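PDB 4RR5: malonyl CoA-acyl carrier protein transacylase from Synechocystis sp. PCC 6803 substr. Kazusa, which catalyses transfer of the malonyl group from malonyl-CoA to holo-acyl carrier protein, giving malonyl-ACP and free CoA for fatty acid biosynthesis. Local coordinates for residues Q60-D72 and L89-F103. Residues are numbered along the deposited sequence; the frame is centred on the assembly and turned at random.
Sequences QPCLYVIEAILAD and LGEYSALYAAGVFDF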
loop_
_atom_site.group_PDB
_atom_site.type_symbol
_atom_site.label_atom_id
_atom_site.label_comp_id
_atom_site.label_asym_id
_atom_site.label_seq_id
_atom_site.Cartn_x
_atom_site.Cartn_y
_atom_site.Cartn_z
ATOM N N GLN A 60 1.545 5.163 8.055
ATOM C CA GLN A 60 2.010 5.314 6.692
ATOM C C GLN A 60 3.504 5.654 6.658
ATOM O O GLN A 60 4.274 4.930 6.025
ATOM C CB GLN A 60 1.165 6.342 5.926
ATOM C CG GLN A 60 -0.274 5.903 5.738
ATOM C CD GLN A 60 -0.980 6.702 4.660
ATOM O OE1 GLN A 60 -0.365 7.119 3.676
ATOM N NE2 GLN A 60 -2.270 6.933 4.843
ATOM N N PRO A 61 3.938 6.722 7.349
ATOM C CA PRO A 61 5.390 6.932 7.246
ATOM C C PRO A 61 6.211 5.803 7.898
ATOM O O PRO A 61 7.326 5.525 7.439
ATOM C CB PRO A 61 5.608 8.271 7.966
ATOM C CG PRO A 61 4.391 8.488 8.786
ATOM C CD PRO A 61 3.266 7.804 8.091
ATOM N N CYS A 62 5.674 5.158 8.931
ATOM C CA CYS A 62 6.364 4.002 9.499
ATOM C C CYS A 62 6.547 2.870 8.470
ATOM O O CYS A 62 7.658 2.341 8.316
ATOM C CB CYS A 62 5.625 3.476 10.727
ATOM S SG CYS A 62 6.001 4.384 12.237
ATOM N N LEU A 63 5.472 2.501 7.771
ATOM C CA LEU A 63 5.555 1.439 6.770
ATOM C C LEU A 63 6.475 1.833 5.617
ATOM O O LEU A 63 7.232 1.008 5.114
ATOM C CB LEU A 63 4.171 1.095 6.227
ATOM C CG LEU A 63 3.278 0.249 7.124
ATOM C CD1 LEU A 63 1.909 0.075 6.486
ATOM C CD2 LEU A 63 3.921 -1.104 7.396
ATOM N N TYR A 64 6.415 3.097 5.205
ATOM C CA TYR A 64 7.256 3.554 4.114
ATOM C C TYR A 64 8.736 3.488 4.480
ATOM O O TYR A 64 9.554 3.038 3.689
ATOM C CB TYR A 64 6.885 4.980 3.691
ATOM C CG TYR A 64 7.883 5.618 2.728
ATOM C CD1 TYR A 64 8.993 6.321 3.199
ATOM C CD2 TYR A 64 7.709 5.523 1.348
ATOM C CE1 TYR A 64 9.897 6.909 2.334
ATOM C CE2 TYR A 64 8.609 6.110 0.470
ATOM C CZ TYR A 64 9.703 6.801 0.976
ATOM O OH TYR A 64 10.594 7.392 0.116
ATOM N N VAL A 65 9.087 3.968 5.663
ATOM C CA VAL A 65 10.484 4.020 6.063
ATOM C C VAL A 65 11.055 2.602 6.172
ATOM O O VAL A 65 12.172 2.322 5.725
ATOM C CB VAL A 65 10.651 4.779 7.410
ATOM C CG1 VAL A 65 12.046 4.550 8.003
ATOM C CG2 VAL A 65 10.368 6.266 7.226
ATOM N N ILE A 66 10.271 1.705 6.758
ATOM C CA ILE A 66 10.701 0.324 6.941
ATOM C C ILE A 66 10.827 -0.403 5.603
ATOM O O ILE A 66 11.819 -1.104 5.355
ATOM C CB ILE A 66 9.732 -0.440 7.871
ATOM C CG1 ILE A 66 9.926 0.044 9.307
ATOM C CG2 ILE A 66 9.948 -1.949 7.758
ATOM C CD1 ILE A 66 8.818 -0.360 10.241
ATOM N N GLU A 67 9.828 -0.221 4.745
ATOM C CA GLU A 67 9.843 -0.803 3.416
ATOM C C GLU A 67 11.016 -0.295 2.566
ATOM O O GLU A 67 11.693 -1.091 1.904
ATOM C CB GLU A 67 8.500 -0.549 2.728
ATOM C CG GLU A 67 7.407 -1.507 3.233
ATOM C CD GLU A 67 5.992 -1.112 2.845
ATOM O OE1 GLU A 67 5.807 -0.140 2.079
ATOM O OE2 GLU A 67 5.055 -1.792 3.307
ATOM N N ALA A 68 11.283 1.010 2.594
ATOM C CA ALA A 68 12.473 1.550 1.923
ATOM C C ALA A 68 13.759 0.953 2.511
ATOM O O ALA A 68 14.697 0.663 1.784
ATOM C CB ALA A 68 12.505 3.059 2.015
ATOM N N ILE A 69 13.795 0.741 3.821
ATOM C CA ILE A 69 14.958 0.110 4.440
ATOM C C ILE A 69 15.110 -1.328 3.954
ATOM O O ILE A 69 16.193 -1.743 3.557
ATOM C CB ILE A 69 14.873 0.155 5.991
ATOM C CG1 ILE A 69 15.294 1.540 6.493
ATOM C CG2 ILE A 69 15.741 -0.934 6.636
ATOM C CD1 ILE A 69 14.891 1.824 7.884
ATOM N N LEU A 70 14.021 -2.084 3.958
ATOM C CA LEU A 70 14.050 -3.450 3.438
ATOM C C LEU A 70 14.498 -3.523 1.973
ATOM O O LEU A 70 15.291 -4.401 1.605
ATOM C CB LEU A 70 12.679 -4.100 3.599
ATOM C CG LEU A 70 12.426 -4.539 5.035
ATOM C CD1 LEU A 70 10.962 -4.919 5.214
ATOM C CD2 LEU A 70 13.374 -5.685 5.420
ATOM N N ALA A 71 14.016 -2.596 1.144
ATOM C CA ALA A 71 14.422 -2.558 -0.255
ATOM C C ALA A 71 15.933 -2.365 -0.401
ATOM O O ALA A 71 16.583 -3.010 -1.232
ATOM C CB ALA A 71 13.684 -1.456 -0.984
ATOM N N ASP A 72 16.493 -1.465 0.395
ATOM C CA ASP A 72 17.919 -1.207 0.309
ATOM C C ASP A 72 18.722 -2.364 0.890
ATOM O O ASP A 72 19.816 -2.657 0.420
ATOM C CB ASP A 72 18.266 0.089 1.016
ATOM C CG ASP A 72 17.717 1.284 0.298
ATOM O OD1 ASP A 72 17.343 1.140 -0.880
ATOM O OD2 ASP A 72 17.660 2.368 0.893
ATOM N N LEU A 89 -0.450 2.976 0.157
ATOM C CA LEU A 89 0.799 3.514 0.703
ATOM C C LEU A 89 2.013 2.787 0.092
ATOM O O LEU A 89 3.026 3.419 -0.251
ATOM C CB LEU A 89 0.796 3.405 2.237
ATOM C CG LEU A 89 2.033 3.760 3.092
ATOM C CD1 LEU A 89 3.105 2.644 3.067
ATOM C CD2 LEU A 89 2.638 5.135 2.731
ATOM N N GLY A 90 1.898 1.466 -0.054
ATOM C CA GLY A 90 2.940 0.668 -0.673
ATOM C C GLY A 90 3.502 1.228 -1.975
ATOM O O GLY A 90 4.697 1.077 -2.258
ATOM N N GLU A 91 2.641 1.872 -2.764
ATOM C CA GLU A 91 3.030 2.426 -4.061
ATOM C C GLU A 91 4.189 3.403 -3.901
ATOM O O GLU A 91 5.099 3.430 -4.731
ATOM C CB GLU A 91 1.836 3.123 -4.735
ATOM C CG GLU A 91 2.079 3.612 -6.189
ATOM C CD GLU A 91 0.818 3.485 -7.048
ATOM O OE1 GLU A 91 0.401 4.494 -7.662
ATOM O OE2 GLU A 91 0.229 2.373 -7.084
ATOM N N TYR A 92 4.156 4.196 -2.829
ATOM C CA TYR A 92 5.236 5.137 -2.531
ATOM C C TYR A 92 6.549 4.396 -2.309
ATOM O O TYR A 92 7.586 4.786 -2.842
ATOM C CB TYR A 92 4.882 6.013 -1.317
ATOM C CG TYR A 92 3.794 7.013 -1.653
ATOM C CD1 TYR A 92 2.446 6.634 -1.656
ATOM C CD2 TYR A 92 4.112 8.323 -2.015
ATOM C CE1 TYR A 92 1.451 7.532 -2.007
ATOM C CE2 TYR A 92 3.124 9.224 -2.352
ATOM C CZ TYR A 92 1.797 8.827 -2.352
ATOM O OH TYR A 92 0.812 9.729 -2.696
ATOM N N SER A 93 6.492 3.319 -1.536
ATOM C CA SER A 93 7.660 2.489 -1.322
ATOM C C SER A 93 8.132 1.903 -2.650
ATOM O O SER A 93 9.335 1.851 -2.922
ATOM C CB SER A 93 7.361 1.373 -0.319
ATOM O OG SER A 93 6.805 1.884 0.885
ATOM N N ALA A 94 7.186 1.457 -3.471
ATOM C CA ALA A 94 7.525 0.910 -4.779
ATOM C C ALA A 94 8.201 1.978 -5.651
ATOM O O ALA A 94 9.225 1.726 -6.287
ATOM C CB ALA A 94 6.279 0.360 -5.460
ATOM N N LEU A 95 7.634 3.176 -5.658
ATOM C CA LEU A 95 8.193 4.292 -6.414
ATOM C C LEU A 95 9.620 4.653 -5.972
ATOM O O LEU A 95 10.476 4.953 -6.806
ATOM C CB LEU A 95 7.282 5.508 -6.291
ATOM C CG LEU A 95 5.940 5.358 -7.029
ATOM C CD1 LEU A 95 5.036 6.569 -6.784
ATOM C CD2 LEU A 95 6.161 5.122 -8.548
ATOM N N TYR A 96 9.877 4.618 -4.667
ATOM C CA TYR A 96 11.214 4.889 -4.157
ATOM C C TYR A 96 12.149 3.778 -4.582
ATOM O O TYR A 96 13.299 4.019 -4.929
ATOM C CB TYR A 96 11.240 5.024 -2.619
ATOM C CG TYR A 96 12.631 4.772 -2.071
ATOM C CD1 TYR A 96 13.624 5.748 -2.166
ATOM C CD2 TYR A 96 12.975 3.539 -1.515
ATOM C CE1 TYR A 96 14.909 5.512 -1.701
ATOM C CE2 TYR A 96 14.254 3.302 -1.052
ATOM C CZ TYR A 96 15.215 4.291 -1.137
ATOM O OH TYR A 96 16.491 4.051 -0.666
ATOM N N ALA A 97 11.649 2.553 -4.538
ATOM C CA ALA A 97 12.455 1.408 -4.897
ATOM C C ALA A 97 12.842 1.461 -6.363
ATOM O O ALA A 97 13.795 0.800 -6.774
ATOM C CB ALA A 97 11.712 0.114 -4.592
ATOM N N ALA A 98 12.105 2.242 -7.151
ATOM C CA ALA A 98 12.287 2.261 -8.602
ATOM C C ALA A 98 12.979 3.529 -9.064
ATOM O O ALA A 98 13.117 3.753 -10.264
ATOM C CB ALA A 98 10.963 2.115 -9.299
ATOM N N GLY A 99 13.404 4.364 -8.118
ATOM C CA GLY A 99 14.238 5.509 -8.434
ATOM C C GLY A 99 13.481 6.747 -8.860
ATOM O O GLY A 99 14.072 7.734 -9.318
ATOM N N VAL A 100 12.167 6.709 -8.682
ATOM C CA VAL A 100 11.298 7.772 -9.159
ATOM C C VAL A 100 11.505 9.044 -8.349
ATOM O O VAL A 100 11.493 10.154 -8.891
ATOM C CB VAL A 100 9.834 7.318 -9.107
ATOM C CG1 VAL A 100 8.903 8.464 -9.393
ATOM C CG2 VAL A 100 9.623 6.171 -10.092
ATOM N N PHE A 101 11.687 8.870 -7.043
ATOM C CA PHE A 101 12.142 9.944 -6.167
ATOM C C PHE A 101 13.032 9.333 -5.110
ATOM O O PHE A 101 12.983 8.115 -4.892
ATOM C CB PHE A 101 10.987 10.699 -5.507
ATOM C CG PHE A 101 9.895 9.812 -4.989
ATOM C CD1 PHE A 101 10.120 8.951 -3.928
ATOM C CD2 PHE A 101 8.629 9.848 -5.561
ATOM C CE1 PHE A 101 9.104 8.130 -3.449
ATOM C CE2 PHE A 101 7.614 9.027 -5.096
ATOM C CZ PHE A 101 7.850 8.166 -4.025
ATOM N N ASP A 102 13.832 10.170 -4.451
ATOM C CA ASP A 102 14.731 9.682 -3.412
ATOM C C ASP A 102 13.983 9.416 -2.105
ATOM O O ASP A 102 12.803 9.771 -1.952
ATOM C CB ASP A 102 15.884 10.668 -3.178
ATOM C CG ASP A 102 15.409 12.093 -2.900
ATOM O OD1 ASP A 102 14.310 12.285 -2.348
ATOM O OD2 ASP A 102 16.150 13.037 -3.233
ATOM N N PHE A 103 14.693 8.800 -1.165
ATOM C CA PHE A 103 14.132 8.469 0.135
ATOM C C PHE A 103 13.409 9.656 0.780
ATOM O O PHE A 103 12.212 9.573 1.059
ATOM C CB PHE A 103 15.233 7.945 1.063
ATOM C CG PHE A 103 14.743 7.621 2.434
ATOM C CD1 PHE A 103 13.835 6.586 2.625
ATOM C CD2 PHE A 103 15.147 8.372 3.524
ATOM C CE1 PHE A 103 13.343 6.294 3.885
ATOM C CE2 PHE A 103 14.665 8.097 4.788
ATOM C CZ PHE A 103 13.759 7.056 4.977
#
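The Tyr64 ring from helix 56-76 enters as a knob among Tyr92, Ser93, Tyr96 and Phe103, meeting the carbonyl of Tyr92 and CE1 of Phe101 at its edge. With CG anti to the backbone N (chi1 170°), Tyr64 reaches across and its OH donates to Phe103 O at 2.9 Å, on a lone pair in the carbonyl plane. The Phe103 ring is nearly parallel to that of Tyr64 but slid aside, so they barely overlap; Ala68 CB meets the Phe103 edge. Ala68 CB also packs against Tyr96 CE2 at 3.5 Å, and at the Tyr96 edge OH donates to the syn lone pair of Asp72 OD2, 2.6 Å away, the carboxylate turned 63° from the ring. Lys30 salt-bridges the same oxygen; a phenylalanine in place of Tyr96 would probably cost Asp72 OD2 its hydroxyl donor, leaving the carboxylate to rely on Lys30 and freer to turn. Toward the probable nucleophile elbow, Leu89 CD1 packs on Leu63 CB (3.7 Å), beside Ser88, the probable nucleophile. Ser93 OG gives its proton to the anti lone pair of Glu67 OE1 (2.6 Å). Two hydroxyls thus join helices inclined at 31°, Ser93 to buried Glu67 and Tyr96 nearer the surface, while buried Tyr64 ties in helix 103-119.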